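Local coordinates for ABC transporter, solute-binding protein (Staphylococcus aureus, PDB 6LKK) that binds glucose 6-phosphate as the extracellular sensor of a two-component signalling system and has the fold of an ABC-transporter solute-binding protein, at residues 238-243 with 256-261; 73-78 with 233-238; 13-18 with 26-31. All blocks are in the same frame, centred on the assembly; numbering follows the deposited sequence.

Contact 1 (238-243 with 256-261); sequences TSRSVQ and RKDVSE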
ATOM      1  N   THR A 238      -7.412  -3.967  14.029  1.00 14.73           N
ATOM      2  CA  THR A 238      -6.647  -5.205  13.986  1.00 17.10           C
ATOM      3  C   THR A 238      -7.407  -6.382  14.581  1.00 15.82           C
ATOM      4  O   THR A 238      -6.828  -7.463  14.735  1.00 16.61           O
ATOM      5  CB  THR A 238      -5.311  -5.027  14.711  1.00 18.41           C
ATOM      6  OG1 THR A 238      -5.543  -4.651  16.075  1.00 17.79           O
ATOM      7  CG2 THR A 238      -4.478  -3.952  14.031  1.00 19.15           C
ATOM      8  N   SER A 239      -8.685  -6.203  14.905  1.00 14.83           N
ATOM      9  CA  SER A 239      -9.479  -7.252  15.521  1.00 15.63           C
ATOM     10  C   SER A 239      -9.939  -8.269  14.479  1.00 16.75           C
ATOM     11  O   SER A 239      -9.974  -7.999  13.276  1.00 15.78           O
ATOM     12  CB  SER A 239     -10.694  -6.658  16.233  1.00 17.65           C
ATOM     13  OG  SER A 239     -11.641  -6.160  15.304  1.00 17.87           O
ATOM     14  N   ARG A 240     -10.309  -9.456  14.965  1.00 17.65           N
ATOM     15  CA  ARG A 240     -10.738 -10.521  14.064  1.00 16.13           C
ATOM     16  C   ARG A 240     -11.989 -10.120  13.289  1.00 17.62           C
ATOM     17  O   ARG A 240     -12.045 -10.273  12.064  1.00 16.76           O
ATOM     18  CB  ARG A 240     -10.988 -11.811  14.849  1.00 19.79           C
ATOM     19  CG  ARG A 240     -11.298 -13.015  13.951  1.00 19.95           C
ATOM     20  CD  ARG A 240     -11.952 -14.163  14.709  1.00 19.05           C
ATOM     21  NE  ARG A 240     -13.142 -13.725  15.432  1.00 21.50           N
ATOM     22  CZ  ARG A 240     -14.301 -13.411  14.858  1.00 25.16           C
ATOM     23  NH1 ARG A 240     -14.445 -13.481  13.540  1.00 23.05           N
ATOM     24  NH2 ARG A 240     -15.320 -13.017  15.608  1.00 23.12           N
ATOM     25  N   SER A 241     -13.011  -9.613  13.983  1.00 18.42           N
ATOM     26  CA  SER A 241     -14.280  -9.359  13.305  1.00 17.50           C
ATOM     27  C   SER A 241     -14.134  -8.264  12.257  1.00 18.57           C
ATOM     28  O   SER A 241     -14.719  -8.355  11.173  1.00 17.82           O
ATOM     29  CB  SER A 241     -15.367  -9.000  14.320  1.00 23.08           C
ATOM     30  OG  SER A 241     -15.083  -7.782  14.981  1.00 27.84           O
ATOM     31  N   VAL A 242     -13.345  -7.230  12.549  1.00 18.19           N
ATOM     32  CA  VAL A 242     -13.165  -6.147  11.588  1.00 18.82           C
ATOM     33  C   VAL A 242     -12.304  -6.608  10.418  1.00 18.84           C
ATOM     34  O   VAL A 242     -12.605  -6.314   9.256  1.00 17.28           O
ATOM     35  CB  VAL A 242     -12.570  -4.913  12.290  1.00 17.33           C
ATOM     36  CG1 VAL A 242     -12.198  -3.835  11.283  1.00 17.19           C
ATOM     37  CG2 VAL A 242     -13.560  -4.370  13.309  1.00 17.86           C
ATOM     38  N   GLN A 243     -11.222  -7.337  10.702  1.00 14.81           N
ATOM     39  CA  GLN A 243     -10.404  -7.891   9.626  1.00 15.57           C
ATOM     40  C   GLN A 243     -11.228  -8.819   8.742  1.00 16.37           C
ATOM     41  O   GLN A 243     -11.086  -8.812   7.514  1.00 16.12           O
ATOM     42  CB  GLN A 243      -9.205  -8.632  10.216  1.00 15.43           C
ATOM     43  CG  GLN A 243      -8.167  -7.726  10.868  1.00 14.75           C
ATOM     44  CD  GLN A 243      -7.082  -7.276   9.909  1.00 16.24           C
ATOM     45  OE1 GLN A 243      -6.564  -8.068   9.121  1.00 15.72           O
ATOM     46  NE2 GLN A 243      -6.729  -5.996   9.975  1.00 14.86           N
ATOM     47  N   ARG A 256      -4.248 -11.451  10.185  1.00 16.99           N
ATOM     48  CA  ARG A 256      -4.517 -12.374  11.278  1.00 16.86           C
ATOM     49  C   ARG A 256      -4.588 -13.820  10.794  1.00 16.56           C
ATOM     50  O   ARG A 256      -5.010 -14.104   9.670  1.00 19.64           O
ATOM     51  CB  ARG A 256      -5.828 -12.012  11.977  1.00 18.06           C
ATOM     52  CG  ARG A 256      -5.807 -10.672  12.692  1.00 15.67           C
ATOM     53  CD  ARG A 256      -7.147 -10.406  13.367  1.00 18.01           C
ATOM     54  NE  ARG A 256      -7.443 -11.369  14.427  1.00 17.43           N
ATOM     55  CZ  ARG A 256      -7.342 -11.134  15.735  1.00 19.91           C
ATOM     56  NH1 ARG A 256      -6.950  -9.953  16.196  1.00 20.13           N
ATOM     57  NH2 ARG A 256      -7.640 -12.095  16.592  1.00 21.20           N
ATOM     58  N   LYS A 257      -4.187 -14.736  11.682  1.00 19.53           N
ATOM     59  CA  LYS A 257      -4.283 -16.166  11.402  1.00 19.08           C
ATOM     60  C   LYS A 257      -5.725 -16.655  11.410  1.00 19.22           C
ATOM     61  O   LYS A 257      -6.058 -17.606  10.693  1.00 24.89           O
ATOM     62  CB  LYS A 257      -3.486 -16.961  12.438  1.00 18.79           C
ATOM     63  CG  LYS A 257      -1.993 -16.699  12.471  1.00 22.42           C
ATOM     64  CD  LYS A 257      -1.414 -17.171  13.801  1.00 29.44           C
ATOM     65  CE  LYS A 257      -0.102 -17.912  13.634  1.00 41.46           C
ATOM     66  NZ  LYS A 257       0.449 -18.324  14.958  1.00 47.64           N
ATOM     67  N   ASP A 258      -6.587 -16.042  12.224  1.00 17.05           N
ATOM     68  CA  ASP A 258      -7.937 -16.538  12.459  1.00 18.59           C
ATOM     69  C   ASP A 258      -8.974 -15.837  11.590  1.00 19.55           C
ATOM     70  O   ASP A 258     -10.138 -15.710  11.987  1.00 20.72           O
ATOM     71  CB  ASP A 258      -8.305 -16.402  13.938  1.00 19.50           C
ATOM     72  CG  ASP A 258      -8.178 -14.979  14.450  1.00 23.74           C
ATOM     73  OD1 ASP A 258      -7.801 -14.089  13.663  1.00 20.66           O
ATOM     74  OD2 ASP A 258      -8.451 -14.750  15.648  1.00 24.71           O
ATOM     75  N   VAL A 259      -8.575 -15.391  10.402  1.00 18.93           N
ATOM     76  CA  VAL A 259      -9.461 -14.696   9.479  1.00 17.37           C
ATOM     77  C   VAL A 259      -9.389 -15.385   8.124  1.00 18.07           C
ATOM     78  O   VAL A 259      -8.316 -15.826   7.694  1.00 17.89           O
ATOM     79  CB  VAL A 259      -9.092 -13.202   9.360  1.00 18.41           C
ATOM     80  CG1 VAL A 259      -9.868 -12.531   8.230  1.00 17.01           C
ATOM     81  CG2 VAL A 259      -9.359 -12.497  10.679  1.00 19.03           C
ATOM     82  N   SER A 260     -10.535 -15.465   7.452  1.00 16.82           N
ATOM     83  CA  SER A 260     -10.621 -16.143   6.167  1.00 18.28           C
ATOM     84  C   SER A 260      -9.641 -15.553   5.161  1.00 17.49           C
ATOM     85  O   SER A 260      -9.244 -14.386   5.248  1.00 19.25           O
ATOM     86  CB  SER A 260     -12.036 -16.033   5.597  1.00 19.00           C
ATOM     87  OG  SER A 260     -12.984 -16.633   6.453  1.00 19.99           O
ATOM     88  N   GLU A 261      -9.257 -16.385   4.199  1.00 17.69           N
ATOM     89  CA  GLU A 261      -8.625 -15.944   2.966  1.00 17.84           C
ATOM     90  C   GLU A 261      -9.685 -15.919   1.874  1.00 21.11           C
ATOM     91  O   GLU A 261     -10.419 -16.897   1.693  1.00 21.62           O
ATOM     92  CB  GLU A 261      -7.475 -16.871   2.572  1.00 19.04           C
ATOM     93  CG  GLU A 261      -6.339 -16.912   3.577  1.00 20.71           C
ATOM     94  CD  GLU A 261      -5.320 -17.994   3.264  1.00 30.23           C
ATOM     95  OE1 GLU A 261      -5.437 -18.643   2.202  1.00 29.59           O
ATOM     96  OE2 GLU A 261      -4.403 -18.202   4.086  1.00 34.96           O
TER
HETATM   97  O   HOH W   1     -12.631 -14.584  11.389  1.00 22.15           O
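The first turn of helix 240-250 and the irregular segment 256-261 run closest at Arg240 and Val259, whose CA atoms lie 6.3 Å apart. Arg256 and Arg240 bury the most surface here; Arg256 makes the direct hydrogen bond. Its side chain leaves with CG beside the backbone N (chi1 -66°), runs straight to CD and bends at chi3, which lays the guanidinium against the backbone that links helix 230-237 to helix 240-250. There NH1 gives a hydrogen bond of 2.9 Å to Thr238 O, in the carbonyl plane and on a lone pair. The backbone of Arg240 covers one face of the group, with its CA 3.4 Å from Arg256 NE. Along its NE/NH2 edge Asp258 is gripped side-on: NE bonds OD1 at 2.8 Å and NH2 bonds OD2 at 2.9 Å, the latter almost straight (178°), each oxygen using its syn lone pair. The side chain of Arg240 crosses that of Asp258 at about a right angle, touching it with methylenes and not with charge, CG lying 3.7 Å from Asp258 OD1. A water in the plane of the Arg240 guanidinium then links NH1 to Asp258 O. Val259 CG2 packs 3.8 Å from Arg240 CG and also touches Gln243 CB, while Gln243 CG lies against Arg256 CD. The amide of Gln243 turns elsewhere, to Ser254, Ile255, Phe95 and Leu237. Ser239 OG, at the N-cap, accepts a weak bond from Val242 N and also bonds Tyr236 O. With NE, NH1 and NH2 all engaged in or near one plane, the rotation of the buried Arg256 guanidinium is fixed, and the paired carboxylate probably offsets its charge while Arg256 ties the interhelix turn to the chain beyond strand 253-254.

Contact 2 (73-78 with 233-238); sequences YQDTSV and LVQYLT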
ATOM      1  N   TYR A  73       4.406   1.610  20.365  1.00 20.71           N
ATOM      2  CA  TYR A  73       3.210   0.870  20.736  1.00 20.11           C
ATOM      3  C   TYR A  73       2.880  -0.175  19.684  1.00 21.12           C
ATOM      4  O   TYR A  73       2.927   0.106  18.481  1.00 20.57           O
ATOM      5  CB  TYR A  73       2.024   1.819  20.916  1.00 20.81           C
ATOM      6  CG  TYR A  73       0.744   1.125  21.315  1.00 20.88           C
ATOM      7  CD1 TYR A  73       0.526   0.731  22.629  1.00 23.02           C
ATOM      8  CD2 TYR A  73      -0.249   0.862  20.381  1.00 21.49           C
ATOM      9  CE1 TYR A  73      -0.642   0.098  23.001  1.00 21.73           C
ATOM     10  CE2 TYR A  73      -1.424   0.229  20.745  1.00 18.75           C
ATOM     11  CZ  TYR A  73      -1.615  -0.150  22.058  1.00 18.74           C
ATOM     12  OH  TYR A  73      -2.779  -0.781  22.437  1.00 18.95           O
ATOM     13  N   GLN A  74       2.565  -1.385  20.128  1.00 18.25           N
ATOM     14  CA  GLN A  74       1.990  -2.405  19.269  1.00 17.82           C
ATOM     15  C   GLN A  74       0.793  -3.011  19.980  1.00 20.05           C
ATOM     16  O   GLN A  74       0.838  -3.252  21.190  1.00 19.65           O
ATOM     17  CB  GLN A  74       2.996  -3.500  18.919  1.00 19.41           C
ATOM     18  CG  GLN A  74       4.134  -3.035  18.036  1.00 18.44           C
ATOM     19  CD  GLN A  74       5.021  -4.180  17.589  1.00 20.32           C
ATOM     20  OE1 GLN A  74       4.850  -5.318  18.028  1.00 27.05           O
ATOM     21  NE2 GLN A  74       5.970  -3.887  16.709  1.00 23.10           N
ATOM     22  N   ASP A  75      -0.277  -3.244  19.227  1.00 18.56           N
ATOM     23  CA  ASP A  75      -1.461  -3.868  19.793  1.00 16.06           C
ATOM     24  C   ASP A  75      -1.126  -5.267  20.294  1.00 18.32           C
ATOM     25  O   ASP A  75      -0.294  -5.974  19.721  1.00 19.44           O
ATOM     26  CB  ASP A  75      -2.575  -3.935  18.749  1.00 16.29           C
ATOM     27  CG  ASP A  75      -3.904  -4.347  19.344  1.00 20.62           C
ATOM     28  OD1 ASP A  75      -4.613  -3.469  19.882  1.00 21.53           O
ATOM     29  OD2 ASP A  75      -4.234  -5.551  19.289  1.00 20.52           O
ATOM     30  N   THR A  76      -1.787  -5.667  21.382  1.00 17.56           N
ATOM     31  CA  THR A  76      -1.541  -6.992  21.944  1.00 20.85           C
ATOM     32  C   THR A  76      -1.818  -8.096  20.929  1.00 19.56           C
ATOM     33  O   THR A  76      -1.187  -9.157  20.985  1.00 21.89           O
ATOM     34  CB  THR A  76      -2.397  -7.197  23.194  1.00 19.61           C
ATOM     35  OG1 THR A  76      -2.118  -6.160  24.141  1.00 22.37           O
ATOM     36  CG2 THR A  76      -2.111  -8.554  23.833  1.00 22.12           C
ATOM     37  N   SER A  77      -2.739  -7.861  19.990  1.00 19.85           N
ATOM     38  CA  SER A  77      -3.162  -8.906  19.067  1.00 16.90           C
ATOM     39  C   SER A  77      -2.106  -9.244  18.027  1.00 20.38           C
ATOM     40  O   SER A  77      -2.393 -10.049  17.136  1.00 19.03           O
ATOM     41  CB  SER A  77      -4.458  -8.499  18.365  1.00 22.10           C
ATOM     42  OG  SER A  77      -4.246  -7.430  17.463  1.00 21.32           O
ATOM     43  N   VAL A  78      -0.905  -8.660  18.096  1.00 21.51           N
ATOM     44  CA  VAL A  78       0.167  -9.133  17.225  1.00 20.92           C
ATOM     45  C   VAL A  78       0.372 -10.627  17.425  1.00 21.53           C
ATOM     46  O   VAL A  78       0.811 -11.334  16.509  1.00 21.25           O
ATOM     47  CB  VAL A  78       1.470  -8.341  17.465  1.00 22.53           C
ATOM     48  CG1 VAL A  78       1.301  -6.890  17.025  1.00 22.38           C
ATOM     49  CG2 VAL A  78       1.907  -8.424  18.922  1.00 26.75           C
ATOM     50  N   LEU A 233      -9.157   2.272  18.752  1.00 16.70           N
ATOM     51  CA  LEU A 233      -9.259   2.252  17.295  1.00 16.72           C
ATOM     52  C   LEU A 233      -8.260   1.269  16.694  1.00 17.12           C
ATOM     53  O   LEU A 233      -8.602   0.486  15.801  1.00 16.98           O
ATOM     54  CB  LEU A 233      -9.046   3.658  16.725  1.00 18.04           C
ATOM     55  CG  LEU A 233      -9.059   3.757  15.193  1.00 17.84           C
ATOM     56  CD1 LEU A 233     -10.385   3.276  14.617  1.00 18.85           C
ATOM     57  CD2 LEU A 233      -8.774   5.180  14.741  1.00 20.95           C
ATOM     58  N   VAL A 234      -7.011   1.300  17.163  1.00 17.67           N
ATOM     59  CA  VAL A 234      -6.019   0.356  16.654  1.00 15.24           C
ATOM     60  C   VAL A 234      -6.455  -1.075  16.949  1.00 16.61           C
ATOM     61  O   VAL A 234      -6.370  -1.956  16.086  1.00 17.00           O
ATOM     62  CB  VAL A 234      -4.629   0.663  17.244  1.00 16.62           C
ATOM     63  CG1 VAL A 234      -3.607  -0.360  16.764  1.00 19.34           C
ATOM     64  CG2 VAL A 234      -4.180   2.063  16.855  1.00 18.50           C
ATOM     65  N   GLN A 235      -6.932  -1.324  18.170  1.00 16.50           N
ATOM     66  CA  GLN A 235      -7.476  -2.635  18.511  1.00 17.77           C
ATOM     67  C   GLN A 235      -8.601  -3.025  17.558  1.00 18.40           C
ATOM     68  O   GLN A 235      -8.633  -4.143  17.031  1.00 16.93           O
ATOM     69  CB  GLN A 235      -7.977  -2.613  19.956  1.00 17.32           C
ATOM     70  CG  GLN A 235      -8.561  -3.921  20.458  1.00 19.38           C
ATOM     71  CD  GLN A 235      -9.204  -3.769  21.821  1.00 22.26           C
ATOM     72  OE1 GLN A 235     -10.143  -2.991  21.990  1.00 22.93           O
ATOM     73  NE2 GLN A 235      -8.687  -4.494  22.804  1.00 20.72           N
ATOM     74  N   TYR A 236      -9.537  -2.104  17.335  1.00 16.82           N
ATOM     75  CA  TYR A 236     -10.655  -2.351  16.430  1.00 16.45           C
ATOM     76  C   TYR A 236     -10.164  -2.735  15.038  1.00 16.40           C
ATOM     77  O   TYR A 236     -10.591  -3.748  14.469  1.00 15.11           O
ATOM     78  CB  TYR A 236     -11.532  -1.098  16.389  1.00 17.65           C
ATOM     79  CG  TYR A 236     -12.693  -1.117  15.429  1.00 17.27           C
ATOM     80  CD1 TYR A 236     -13.930  -1.617  15.811  1.00 19.53           C
ATOM     81  CD2 TYR A 236     -12.567  -0.588  14.154  1.00 21.81           C
ATOM     82  CE1 TYR A 236     -15.001  -1.613  14.937  1.00 22.15           C
ATOM     83  CE2 TYR A 236     -13.632  -0.580  13.275  1.00 27.29           C
ATOM     84  CZ  TYR A 236     -14.843  -1.092  13.672  1.00 24.86           C
ATOM     85  OH  TYR A 236     -15.903  -1.084  12.796  1.00 33.58           O
ATOM     86  N   LEU A 237      -9.247  -1.944  14.480  1.00 16.22           N
ATOM     87  CA  LEU A 237      -8.798  -2.168  13.110  1.00 14.66           C
ATOM     88  C   LEU A 237      -8.042  -3.482  12.960  1.00 14.96           C
ATOM     89  O   LEU A 237      -8.028  -4.062  11.867  1.00 16.73           O
ATOM     90  CB  LEU A 237      -7.923  -1.001  12.654  1.00 15.47           C
ATOM     91  CG  LEU A 237      -8.652   0.332  12.464  1.00 18.42           C
ATOM     92  CD1 LEU A 237      -7.654   1.457  12.266  1.00 19.58           C
ATOM     93  CD2 LEU A 237      -9.609   0.265  11.289  1.00 19.40           C
ATOM     94  N   THR A 238      -7.412  -3.967  14.029  1.00 14.73           N
ATOM     95  CA  THR A 238      -6.647  -5.205  13.986  1.00 17.10           C
ATOM     96  C   THR A 238      -7.407  -6.382  14.581  1.00 15.82           C
ATOM     97  O   THR A 238      -6.828  -7.463  14.735  1.00 16.61           O
ATOM     98  CB  THR A 238      -5.311  -5.027  14.711  1.00 18.41           C
ATOM     99  OG1 THR A 238      -5.543  -4.651  16.075  1.00 17.79           O
ATOM    100  CG2 THR A 238      -4.478  -3.952  14.031  1.00 19.15           C
TER
HETATM  101  O   HOH W   2      -6.072  -6.059  21.321  1.00 28.61           O
HETATM  102  O   HOH W   3      -4.008  -8.341  14.700  1.00 17.61           O
HETATM  103  O   HOH W   4      -7.279  -6.389  17.894  1.00 18.94           O
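Asp75 reaches Gln235 and Thr238 because its CG stands opposite the backbone N (chi1 -170°), while Ser77 OG, tucked between its own N and carbonyl carbon (chi1 69°), turns to the same carboxylate and to Thr238. Asp75 OD1 lies over the helix backbone, 3.3 Å from Gln235 CA, and also touches Gln235 CB. Asp75 OD2 accepts from its own loop, Ser77 N at 2.8 Å and Ser77 OG at 2.6 Å, which arrive from opposite faces of the carboxylate plane. The backbone bond makes an Asx turn, which leads into the 3-10 segment that begins at Thr76 and sets this loop, between strands 70-71 and 92-105, against the C-terminal end of helix 230-237. Thr238 OG1 turns back to Val234 O at 2.8 Å and lies 3.4 Å from Ser77 OG. Water crosses the gap in three places: one molecule joins Ser77 OG to Thr238 O, a second gives to Gln235 O and weakly to Ser77 OG, and a third gives to Asp75 OD2 and accepts weakly from Gln235 NE2. The amide oxygen of Gln235 bonds Lys232, and Val234 CG1 packs 4.2 Å from Asp75 CB.

Contact 3 (13-18 with 26-31); sequences LIRPIL and HVKIEI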
ATOM      1  N   LEU A  13     -12.025   2.281   0.933  1.00 21.95           N
ATOM      2  CA  LEU A  13     -11.576   1.128   1.705  1.00 21.07           C
ATOM      3  C   LEU A  13     -11.772   1.339   3.202  1.00 22.37           C
ATOM      4  O   LEU A  13     -12.133   0.396   3.918  1.00 24.57           O
ATOM      5  CB  LEU A  13     -10.103   0.828   1.409  1.00 20.22           C
ATOM      6  CG  LEU A  13      -9.504  -0.354   2.182  1.00 21.50           C
ATOM      7  CD1 LEU A  13     -10.151  -1.661   1.760  1.00 21.74           C
ATOM      8  CD2 LEU A  13      -7.999  -0.417   1.998  1.00 24.60           C
ATOM      9  N   ILE A  14     -11.529   2.551   3.701  1.00 20.99           N
ATOM     10  CA  ILE A  14     -11.461   2.785   5.136  1.00 18.94           C
ATOM     11  C   ILE A  14     -12.609   3.637   5.672  1.00 22.01           C
ATOM     12  O   ILE A  14     -12.930   3.528   6.862  1.00 20.77           O
ATOM     13  CB  ILE A  14     -10.109   3.411   5.541  1.00 20.61           C
ATOM     14  CG1 ILE A  14      -9.877   4.741   4.819  1.00 21.30           C
ATOM     15  CG2 ILE A  14      -8.971   2.437   5.255  1.00 23.18           C
ATOM     16  CD1 ILE A  14      -8.703   5.532   5.373  1.00 23.53           C
ATOM     17  N   ARG A  15     -13.230   4.477   4.848  1.00 22.04           N
ATOM     18  CA  ARG A  15     -14.321   5.303   5.361  1.00 23.63           C
ATOM     19  C   ARG A  15     -15.458   4.465   5.932  1.00 22.58           C
ATOM     20  O   ARG A  15     -15.964   4.821   7.012  1.00 24.25           O
ATOM     21  CB  ARG A  15     -14.823   6.241   4.256  1.00 25.55           C
ATOM     22  CG  ARG A  15     -15.801   7.312   4.729  1.00 27.31           C
ATOM     23  CD  ARG A  15     -15.161   8.263   5.724  1.00 26.48           C
ATOM     24  NE  ARG A  15     -15.427   7.873   7.105  1.00 26.44           N
ATOM     25  CZ  ARG A  15     -15.070   8.590   8.166  1.00 29.30           C
ATOM     26  NH1 ARG A  15     -14.423   9.738   8.017  1.00 24.42           N
ATOM     27  NH2 ARG A  15     -15.362   8.158   9.386  1.00 30.88           N
ATOM     28  N   PRO A  16     -15.896   3.371   5.304  1.00 23.65           N
ATOM     29  CA  PRO A  16     -16.988   2.587   5.908  1.00 25.67           C
ATOM     30  C   PRO A  16     -16.646   1.996   7.268  1.00 28.79           C
ATOM     31  O   PRO A  16     -17.423   2.167   8.217  1.00 29.05           O
ATOM     32  CB  PRO A  16     -17.255   1.503   4.856  1.00 29.86           C
ATOM     33  CG  PRO A  16     -16.792   2.100   3.581  1.00 30.30           C
ATOM     34  CD  PRO A  16     -15.581   2.901   3.944  1.00 27.25           C
ATOM     35  N   ILE A  17     -15.516   1.293   7.402  1.00 26.34           N
ATOM     36  CA  ILE A  17     -15.215   0.688   8.698  1.00 26.89           C
ATOM     37  C   ILE A  17     -14.971   1.761   9.747  1.00 22.21           C
ATOM     38  O   ILE A  17     -15.286   1.566  10.926  1.00 24.86           O
ATOM     39  CB  ILE A  17     -14.018  -0.281   8.620  1.00 25.60           C
ATOM     40  CG1 ILE A  17     -12.776   0.411   8.054  1.00 25.41           C
ATOM     41  CG2 ILE A  17     -14.389  -1.523   7.819  1.00 39.50           C
ATOM     42  CD1 ILE A  17     -11.493  -0.318   8.383  1.00 37.69           C
ATOM     43  N   LEU A  18     -14.408   2.905   9.355  1.00 22.06           N
ATOM     44  CA  LEU A  18     -14.250   3.983  10.321  1.00 22.28           C
ATOM     45  C   LEU A  18     -15.602   4.567  10.708  1.00 24.79           C
ATOM     46  O   LEU A  18     -15.768   5.033  11.840  1.00 24.81           O
ATOM     47  CB  LEU A  18     -13.316   5.060   9.767  1.00 21.16           C
ATOM     48  CG  LEU A  18     -11.859   4.611   9.583  1.00 22.12           C
ATOM     49  CD1 LEU A  18     -11.026   5.705   8.933  1.00 21.79           C
ATOM     50  CD2 LEU A  18     -11.222   4.183  10.900  1.00 21.61           C
ATOM     51  N   HIS A  26     -18.936   6.000  19.245  1.00 36.14           N
ATOM     52  CA  HIS A  26     -19.467   7.355  19.389  1.00 33.31           C
ATOM     53  C   HIS A  26     -18.344   8.391  19.378  1.00 38.10           C
ATOM     54  O   HIS A  26     -18.340   9.347  20.156  1.00 34.84           O
ATOM     55  CB  HIS A  26     -20.313   7.469  20.657  1.00 37.87           C
ATOM     56  CG  HIS A  26     -21.343   6.390  20.785  1.00 44.32           C
ATOM     57  ND1 HIS A  26     -21.725   5.600  19.722  1.00 48.48           N
ATOM     58  CD2 HIS A  26     -22.063   5.962  21.848  1.00 40.24           C
ATOM     59  CE1 HIS A  26     -22.640   4.735  20.124  1.00 44.99           C
ATOM     60  NE2 HIS A  26     -22.863   4.935  21.411  1.00 38.87           N
ATOM     61  N   VAL A  27     -17.380   8.190  18.484  1.00 35.00           N
ATOM     62  CA  VAL A  27     -16.294   9.131  18.243  1.00 33.50           C
ATOM     63  C   VAL A  27     -16.345   9.533  16.778  1.00 37.85           C
ATOM     64  O   VAL A  27     -16.609   8.694  15.910  1.00 41.72           O
ATOM     65  CB  VAL A  27     -14.919   8.515  18.587  1.00 35.39           C
ATOM     66  CG1 VAL A  27     -13.793   9.491  18.277  1.00 36.00           C
ATOM     67  CG2 VAL A  27     -14.872   8.087  20.048  1.00 37.74           C
ATOM     68  N   LYS A  28     -16.099  10.809  16.502  1.00 31.37           N
ATOM     69  CA  LYS A  28     -16.022  11.296  15.130  1.00 39.51           C
ATOM     70  C   LYS A  28     -14.595  11.136  14.621  1.00 35.26           C
ATOM     71  O   LYS A  28     -13.641  11.564  15.281  1.00 30.99           O
ATOM     72  CB  LYS A  28     -16.454  12.761  15.039  1.00 41.02           C
ATOM     73  CG  LYS A  28     -16.451  13.328  13.617  1.00 46.60           C
ATOM     74  CD  LYS A  28     -17.735  12.995  12.871  1.00 57.70           C
ATOM     75  CE  LYS A  28     -17.568  13.158  11.365  1.00 65.89           C
ATOM     76  NZ  LYS A  28     -16.824  12.022  10.749  1.00 52.83           N
ATOM     77  N   ILE A  29     -14.453  10.523  13.449  1.00 33.65           N
ATOM     78  CA  ILE A  29     -13.153  10.299  12.828  1.00 29.16           C
ATOM     79  C   ILE A  29     -13.070  11.130  11.558  1.00 29.67           C
ATOM     80  O   ILE A  29     -13.939  11.032  10.684  1.00 32.22           O
ATOM     81  CB  ILE A  29     -12.921   8.810  12.519  1.00 32.24           C
ATOM     82  CG1 ILE A  29     -12.810   8.018  13.820  1.00 30.56           C
ATOM     83  CG2 ILE A  29     -11.652   8.627  11.682  1.00 28.26           C
ATOM     84  CD1 ILE A  29     -12.804   6.530  13.623  1.00 32.90           C
ATOM     85  N   GLU A  30     -12.021  11.939  11.459  1.00 28.12           N
ATOM     86  CA  GLU A  30     -11.686  12.658  10.241  1.00 30.61           C
ATOM     87  C   GLU A  30     -10.415  12.058   9.655  1.00 30.58           C
ATOM     88  O   GLU A  30      -9.501  11.680  10.394  1.00 30.29           O
ATOM     89  CB  GLU A  30     -11.494  14.153  10.516  1.00 34.66           C
ATOM     90  CG  GLU A  30     -12.753  14.844  11.030  1.00 49.11           C
ATOM     91  CD  GLU A  30     -12.581  16.342  11.204  1.00 54.29           C
ATOM     92  OE1 GLU A  30     -11.423  16.807  11.277  1.00 55.17           O
ATOM     93  OE2 GLU A  30     -13.605  17.055  11.264  1.00 52.40           O
ATOM     94  N   ILE A  31     -10.364  11.956   8.329  1.00 25.86           N
ATOM     95  CA  ILE A  31      -9.235  11.350   7.633  1.00 24.94           C
ATOM     96  C   ILE A  31      -8.473  12.438   6.895  1.00 23.33           C
ATOM     97  O   ILE A  31      -9.075  13.298   6.240  1.00 26.09           O
ATOM     98  CB  ILE A  31      -9.678  10.256   6.644  1.00 23.98           C
ATOM     99  CG1 ILE A  31     -10.616   9.248   7.317  1.00 26.24           C
ATOM    100  CG2 ILE A  31      -8.449   9.546   6.080  1.00 24.25           C
ATOM    101  CD1 ILE A  31     -11.270   8.288   6.341  1.00 28.78           C
TER
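Ile31 CD1 rests on both Leu18 CD1, at 3.7 Å, and Ile14 CD1, at 3.9 Å, where helix 11-25 packs on strand 28-33 within the beta-alpha-beta unit that begins with strand 2-7. Such units build the alpha/beta lobes of periplasmic binding proteins. The short axes of 13-18 and 28-31 run antiparallel, at 170°, and approach to 9.9 Å. Leu18 also meets Ile29 at about a right angle, its CD2 lying 3.9 Å from Ile29 CD1. Ile29 and Ile31 both project to the helix, as expected two residues apart on a strand, and in each CG1 lies beside the backbone N, which carries CD1 to the helix: that of Ile29 to Leu18, that of Ile31 to Leu18 and Ile14. Arg15 lines the outer border of this apolar patch. Its chain bends at chi2 and chi3, slides past Ile31 with CD against the CD1 methyl, and delivers NH1 to Ile29 O at 3.0 Å. Lys28 NZ reaches the same Ile29 O at 3.1 Å from the opposite face of its carbonyl plane, and Arg15 NH2 adds a weak third bond.

In the next shell, strand 2-7 borders the patch, Val5 touching Ile29 and Ser7 touching Ile14. On the far side of the helix Ile17 packs on Leu237 and Leu246. Glu22 of the same helix probably offsets the two like charges, whose nitrogens, Arg15 NH1 and Lys28 NZ, are 4.3 Å apart: its OE2 forms salt bridges with both Arg15 NH2 and Lys28 NZ and accepts from Ile29 N.

How the contacts relate
From the N terminus, contact 3 closes first, joining helix 11-25 to the strand that follows it. Contact 2 spans far more chain, with 154 residues between its segments, and brings the loop after strand 70-71 to helix 230-237. Contact 1 is short again, closing over helix 240-250 and strand 253-254. The three follow in series, none nested or crossed; contacts 1 and 2 share Thr238. Near that shared residue Arg256 NH1 packs on Ser77 CB and Val242 meets Tyr236 O. Helix 230-237 also joins contact 2 to contact 3, Leu237 CD2 meeting Ile17 CD1 and Leu233 meeting Leu18. Contacts 1 and 3 do not touch.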